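NADPH-flavin oxidoreductase (Vibrio parahaemolyticus serotype O3:K6, PDB 5UU6) binds flavin mononucleotide and probably uses NADPH to reduce flavins or nitro compounds. Local coordinates at residues A[52-57]-A[77-82]; A[61-66]-A[140-145]. All blocks are in the same frame, centred on the assembly; numbering follows the deposited sequence.

Contact 1. Residues A[52-57]-A[77-82]; sequences VRVTDI and AEFLVF
In the central antiparallel sheet of the nitroreductase fold, the outermost strand of this chain's sheet, which ends within 52-57, lies against the strand of 77-82, with Val-52 opposite Val-81 as a hydrogen-bonded pair and Arg-53 opposite Leu-80 as a non-hydrogen-bonded one. Val-52 N gives its hydrogen to Val-81 O at 2.9 Å, and Val-81 N returns one to Val-52 O. The ladder closes with Val-54 N to Phe-79 O (3.0 Å). Beta-branched valines suit the extended chain: Val-54 CG2 meets Val-81 CG2 at 4.2 Å, while Val-54 CB sits at the edge of the Phe-79 ring.

On the face of Arg-53 and Leu-80 the chemistry turns ionic. Arg-53 runs extended from CG to NE, its CG anti to the backbone N (chi1 -176°), and passes Leu-80 CD2 on the way. Its guanidinium grips Glu-78 side-on, NE to OE2 at 2.7 Å and NH2 to OE1 at 2.8 Å, with the two planes 32° apart. Both oxygens are met on their syn sides. Glu-78 is buried, and its charge is met by Arg-53. A water accepts the Phe-79 N-H and also hydrogen-bonds to Glu-78 OE2 and Val-54 O, bridging the strands where they part. Val-52 and Arg-53 also pair with a parallel strand of the second subunit, a sheet continued across the interface, as is typical of dimeric nitroreductases.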
loop_
_atom_site.group_PDB
_atom_site.type_symbol
_atom_site.label_atom_id
_atom_site.label_comp_id
_atom_site.label_asym_id
_atom_site.label_seq_id
_atom_site.Cartn_x
_atom_site.Cartn_y
_atom_site.Cartn_z
ATOM N N VAL A 52 -6.239 -4.171 14.058
ATOM C CA VAL A 52 -7.053 -4.844 15.065
ATOM C C VAL A 52 -7.107 -6.325 14.715
ATOM O O VAL A 52 -7.600 -6.720 13.651
ATOM C CB VAL A 52 -8.460 -4.240 15.197
ATOM C CG1 VAL A 52 -9.216 -4.907 16.377
ATOM C CG2 VAL A 52 -8.382 -2.762 15.434
ATOM N N ARG A 53 -6.591 -7.144 15.613
ATOM C CA ARG A 53 -6.645 -8.588 15.468
ATOM C C ARG A 53 -7.950 -9.064 16.114
ATOM O O ARG A 53 -8.219 -8.734 17.274
ATOM C CB ARG A 53 -5.433 -9.213 16.153
ATOM C CG ARG A 53 -5.336 -10.690 15.993
ATOM C CD ARG A 53 -4.365 -11.246 16.980
ATOM N NE ARG A 53 -4.568 -12.672 17.039
ATOM C CZ ARG A 53 -4.299 -13.448 18.071
ATOM N NH1 ARG A 53 -3.779 -12.933 19.192
ATOM N NH2 ARG A 53 -4.528 -14.757 17.947
ATOM N N VAL A 54 -8.774 -9.801 15.366
ATOM C CA VAL A 54 -10.115 -10.146 15.830
ATOM C C VAL A 54 -10.148 -11.638 16.109
ATOM O O VAL A 54 -10.127 -12.457 15.184
ATOM C CB VAL A 54 -11.204 -9.744 14.826
ATOM C CG1 VAL A 54 -12.600 -10.112 15.385
ATOM C CG2 VAL A 54 -11.122 -8.222 14.506
ATOM N N THR A 55 -10.187 -11.979 17.393
ATOM C CA THR A 55 -10.254 -13.349 17.860
ATOM C C THR A 55 -11.619 -13.726 18.412
ATOM O O THR A 55 -11.943 -14.920 18.457
ATOM C CB THR A 55 -9.205 -13.591 18.955
ATOM O OG1 THR A 55 -9.436 -12.665 20.025
ATOM C CG2 THR A 55 -7.790 -13.399 18.398
ATOM N N ASP A 56 -12.415 -12.750 18.835
ATOM C CA ASP A 56 -13.748 -13.042 19.336
ATOM C C ASP A 56 -14.638 -13.549 18.202
ATOM O O ASP A 56 -14.823 -12.866 17.181
ATOM C CB ASP A 56 -14.357 -11.807 19.978
ATOM C CG ASP A 56 -15.807 -12.040 20.401
ATOM O OD1 ASP A 56 -16.049 -12.751 21.403
ATOM O OD2 ASP A 56 -16.709 -11.533 19.715
ATOM N N ILE A 57 -15.233 -14.728 18.402
ATOM C CA ILE A 57 -15.938 -15.388 17.306
ATOM C C ILE A 57 -17.252 -14.671 16.953
ATOM O O ILE A 57 -17.676 -14.691 15.791
ATOM C CB ILE A 57 -16.155 -16.879 17.635
ATOM C CG1 ILE A 57 -17.001 -17.056 18.881
ATOM C CG2 ILE A 57 -14.813 -17.594 17.888
ATOM C CD1 ILE A 57 -17.034 -18.521 19.349
ATOM N N ALA A 77 -8.005 -18.686 10.111
ATOM C CA ALA A 77 -7.304 -18.834 11.378
ATOM C C ALA A 77 -7.137 -17.489 12.067
ATOM O O ALA A 77 -7.375 -17.369 13.275
ATOM C CB ALA A 77 -5.942 -19.496 11.149
ATOM N N GLU A 78 -6.730 -16.459 11.319
ATOM C CA GLU A 78 -6.600 -15.132 11.891
ATOM C C GLU A 78 -7.213 -14.111 10.946
ATOM O O GLU A 78 -7.243 -14.303 9.725
ATOM C CB GLU A 78 -5.137 -14.809 12.236
ATOM C CG GLU A 78 -4.561 -15.830 13.245
ATOM C CD GLU A 78 -4.743 -15.363 14.676
ATOM O OE1 GLU A 78 -4.596 -16.193 15.600
ATOM O OE2 GLU A 78 -5.043 -14.164 14.877
ATOM N N PHE A 79 -7.742 -13.040 11.535
ATOM C CA PHE A 79 -8.352 -11.960 10.786
ATOM C C PHE A 79 -7.843 -10.638 11.328
ATOM O O PHE A 79 -8.062 -10.311 12.505
ATOM C CB PHE A 79 -9.885 -11.999 10.853
ATOM C CG PHE A 79 -10.541 -10.974 9.952
ATOM C CD1 PHE A 79 -10.389 -11.067 8.579
ATOM C CD2 PHE A 79 -11.257 -9.927 10.468
ATOM C CE1 PHE A 79 -10.972 -10.155 7.722
ATOM C CE2 PHE A 79 -11.861 -9.004 9.621
ATOM C CZ PHE A 79 -11.715 -9.125 8.246
ATOM N N LEU A 80 -7.203 -9.872 10.449
ATOM C CA LEU A 80 -6.522 -8.641 10.794
ATOM C C LEU A 80 -7.279 -7.519 10.097
ATOM O O LEU A 80 -7.659 -7.673 8.932
ATOM C CB LEU A 80 -5.064 -8.692 10.320
ATOM C CG LEU A 80 -4.142 -9.820 10.847
ATOM C CD1 LEU A 80 -2.703 -9.430 10.467
ATOM C CD2 LEU A 80 -4.266 -9.988 12.341
ATOM N N VAL A 81 -7.545 -6.427 10.801
ATOM C CA VAL A 81 -8.221 -5.275 10.190
ATOM C C VAL A 81 -7.233 -4.115 10.200
ATOM O O VAL A 81 -6.809 -3.660 11.279
ATOM C CB VAL A 81 -9.517 -4.906 10.929
ATOM C CG1 VAL A 81 -10.181 -3.679 10.250
ATOM C CG2 VAL A 81 -10.469 -6.088 11.003
ATOM N N PHE A 82 -6.865 -3.630 9.014
ATOM C CA PHE A 82 -5.882 -2.559 8.895
ATOM C C PHE A 82 -6.592 -1.207 8.906
ATOM O O PHE A 82 -7.561 -1.019 8.177
ATOM C CB PHE A 82 -5.055 -2.726 7.609
ATOM C CG PHE A 82 -4.069 -3.869 7.681
ATOM C CD1 PHE A 82 -4.493 -5.187 7.485
ATOM C CD2 PHE A 82 -2.742 -3.643 8.016
ATOM C CE1 PHE A 82 -3.587 -6.260 7.559
ATOM C CE2 PHE A 82 -1.844 -4.716 8.127
ATOM C CZ PHE A 82 -2.270 -6.019 7.881
HETATM O O HOH W 1 -7.429 -12.956 14.488
#

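Contact 2. Residues A[61-66]-A[140-145]; sequences SQLAKF and QQVDEL
Phe-66 on helix 57-66 packs against Gln-141 and Val-142 of helix 139-145, an antiparallel helix-helix contact within the nitroreductase fold; the two short segments run 166° apart, with axes 10.3 Å from each other. The phenylalanine can be followed outward. Its CB touches Val-142 CG2 at 3.6 Å, and the same methyl lies close to CG and CD2, so the valine methyl packs beside CB at the base of the ring. Farther out, CE2 and CZ lie beneath Gln-141 CB, which stands over one face, 3.9 Å from the ring centroid and 21° off its normal, in a CH-pi contact. CE1 also meets the glutamine's amide end, Gln-141 OE1 being 3.5 Å from Phe-66 CE1 in the conformer described, where the amide plane is turned 50° from the ring. In that conformer the Gln-141 chain is extended beyond CG and crosses the ring at about a right angle. A glutamine suits this exposed margin: its methylenes pack on the ring while the polar amide suits an exposed position.

Deeper in, the buried pair Leu-63 and Val-142 is purely aliphatic. Leu-63 lays its CD2 against Val-142 CG1 at 3.8 Å, the two side chains crossing at about a right angle. Nearer the margin, Leu-145, with CG anti to the backbone N, extends toward the opposite helix and sets its CD2 against the successive residues Gln-62 and Leu-63. That methyl lies 4.0 Å from Gln-62 CB and 3.6 Å from Leu-63 CG.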
loop_
_atom_site.group_PDB
_atom_site.type_symbol
_atom_site.label_atom_id
_atom_site.label_comp_id
_atom_site.label_asym_id
_atom_site.label_seq_id
_atom_site.Cartn_x
_atom_site.Cartn_y
_atom_site.Cartn_z
ATOM N N SER A 61 -18.129 -13.315 13.271
ATOM C CA SER A 61 -19.393 -13.523 12.571
ATOM C C SER A 61 -19.946 -12.214 12.024
ATOM O O SER A 61 -20.369 -12.136 10.866
ATOM C CB SER A 61 -20.419 -14.151 13.517
ATOM O OG SER A 61 -21.443 -14.692 12.745
ATOM N N GLN A 62 -19.990 -11.187 12.872
ATOM C CA GLN A 62 -20.488 -9.883 12.446
ATOM C C GLN A 62 -19.665 -9.344 11.288
ATOM O O GLN A 62 -20.215 -8.863 10.289
ATOM C CB GLN A 62 -20.460 -8.913 13.623
ATOM C CG GLN A 62 -21.616 -9.122 14.586
ATOM C CD GLN A 62 -22.946 -8.739 13.954
ATOM O OE1 GLN A 62 -23.275 -7.553 13.842
ATOM N NE2 GLN A 62 -23.712 -9.745 13.519
ATOM N N LEU A 63 -18.337 -9.446 11.396
ATOM C CA LEU A 63 -17.469 -8.911 10.348
ATOM C C LEU A 63 -17.687 -9.664 9.053
ATOM O O LEU A 63 -17.665 -9.077 7.961
ATOM C CB LEU A 63 -16.004 -8.988 10.786
ATOM C CG LEU A 63 -15.626 -7.943 11.854
ATOM C CD1 LEU A 63 -14.326 -8.276 12.529
ATOM C CD2 LEU A 63 -15.561 -6.522 11.255
ATOM N N ALA A 64 -17.905 -10.975 9.161
ATOM C CA ALA A 64 -18.212 -11.752 7.977
ATOM C C ALA A 64 -19.429 -11.174 7.271
ATOM O O ALA A 64 -19.426 -10.992 6.046
ATOM C CB ALA A 64 -18.444 -13.220 8.370
ATOM N N LYS A 65 -20.489 -10.893 8.039
ATOM C CA LYS A 65 -21.696 -10.305 7.470
ATOM C C LYS A 65 -21.402 -8.955 6.821
ATOM O O LYS A 65 -21.773 -8.724 5.664
ATOM C CB LYS A 65 -22.776 -10.166 8.553
ATOM C CG LYS A 65 -23.981 -9.364 8.119
ATOM C CD LYS A 65 -25.188 -9.557 9.068
ATOM N N PHE A 66 -20.727 -8.056 7.557
ATOM C CA PHE A 66 -20.466 -6.697 7.081
ATOM C C PHE A 66 -19.577 -6.660 5.832
ATOM O O PHE A 66 -19.647 -5.700 5.045
ATOM C CB PHE A 66 -19.810 -5.873 8.192
ATOM C CG PHE A 66 -20.718 -5.539 9.323
ATOM C CD1 PHE A 66 -22.075 -5.328 9.102
ATOM C CD2 PHE A 66 -20.223 -5.391 10.606
ATOM C CE1 PHE A 66 -22.930 -5.009 10.143
ATOM C CE2 PHE A 66 -21.085 -5.057 11.652
ATOM C CZ PHE A 66 -22.437 -4.870 11.411
ATOM N N GLN A 140 -18.946 2.206 8.456
ATOM C CA GLN A 140 -19.360 2.787 9.732
ATOM C C GLN A 140 -19.702 1.713 10.779
ATOM O O GLN A 140 -19.319 1.839 11.948
ATOM C CB GLN A 140 -20.563 3.702 9.527
ATOM C CG GLN A 140 -21.016 4.356 10.814
ATOM C CD GLN A 140 -19.929 5.248 11.417
ATOM O OE1 GLN A 140 -19.121 5.842 10.701
ATOM N NE2 GLN A 140 -19.911 5.339 12.736
ATOM N N GLN A 141 -20.440 0.668 10.383
ATOM C CA GLN A 141 -20.805 -0.378 11.339
ATOM C C GLN A 141 -19.585 -1.186 11.785
ATOM O O GLN A 141 -19.521 -1.624 12.942
ATOM C CB GLN A 141 -21.865 -1.307 10.730
ATOM C CG GLN A 141 -23.277 -0.710 10.652
ATOM C CD GLN A 141 -24.281 -1.638 9.971
ATOM O OE1 GLN A 141 -25.104 -2.285 10.633
ATOM N NE2 GLN A 141 -24.219 -1.706 8.640
ATOM N N VAL A 142 -18.623 -1.398 10.882
ATOM C CA VAL A 142 -17.380 -2.086 11.237
ATOM C C VAL A 142 -16.584 -1.246 12.232
ATOM O O VAL A 142 -16.069 -1.745 13.244
ATOM C CB VAL A 142 -16.559 -2.366 9.957
ATOM C CG1 VAL A 142 -15.142 -2.905 10.297
ATOM C CG2 VAL A 142 -17.327 -3.382 9.105
ATOM N N ASP A 143 -16.463 0.048 11.930
ATOM C CA ASP A 143 -15.843 1.032 12.805
ATOM C C ASP A 143 -16.434 0.985 14.212
ATOM O O ASP A 143 -15.701 0.930 15.209
ATOM C CB ASP A 143 -16.030 2.412 12.136
ATOM C CG ASP A 143 -15.187 3.507 12.765
ATOM O OD1 ASP A 143 -15.535 3.910 13.881
ATOM O OD2 ASP A 143 -14.176 3.960 12.139
ATOM N N GLU A 144 -17.769 1.015 14.323
ATOM C CA GLU A 144 -18.377 0.988 15.649
ATOM C C GLU A 144 -18.108 -0.350 16.331
ATOM O O GLU A 144 -17.891 -0.404 17.544
ATOM C CB GLU A 144 -19.890 1.266 15.550
ATOM C CG GLU A 144 -20.198 2.650 14.935
ATOM C CD GLU A 144 -21.647 2.846 14.478
ATOM O OE1 GLU A 144 -21.952 3.938 13.931
ATOM O OE2 GLU A 144 -22.482 1.921 14.671
ATOM N N LEU A 145 -18.116 -1.442 15.567
ATOM C CA LEU A 145 -17.907 -2.754 16.163
ATOM C C LEU A 145 -16.506 -2.882 16.768
ATOM O O LEU A 145 -16.333 -3.536 17.796
ATOM C CB LEU A 145 -18.152 -3.835 15.094
ATOM C CG LEU A 145 -17.904 -5.289 15.512
ATOM C CD1 LEU A 145 -19.033 -5.859 16.458
ATOM C CD2 LEU A 145 -17.635 -6.206 14.349
#

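How the contacts relate
Contact 1 is buried and joins two strands of the sheet, whereas contact 2 pairs two helices and passes from a buried Leu-63/Val-142 side to an exposed margin at Gln-141. Backbone hydrogen bonds and a salt bridge hold the first; the second has no hydrogen bond between its segments and relies on apolar and CH-pi packing. Helix 57-66 follows strand 49-53 in the chain, and the two contacts meet directly: Leu-63 CD1 lies 3.8 Å from Val-54 CG2 and 3.9 Å from Phe-79 CE2. Leu-63 therefore packs both on the sheet and on helix 139-145. Contact 1 also reaches the second subunit, while contact 2 stays within one chain.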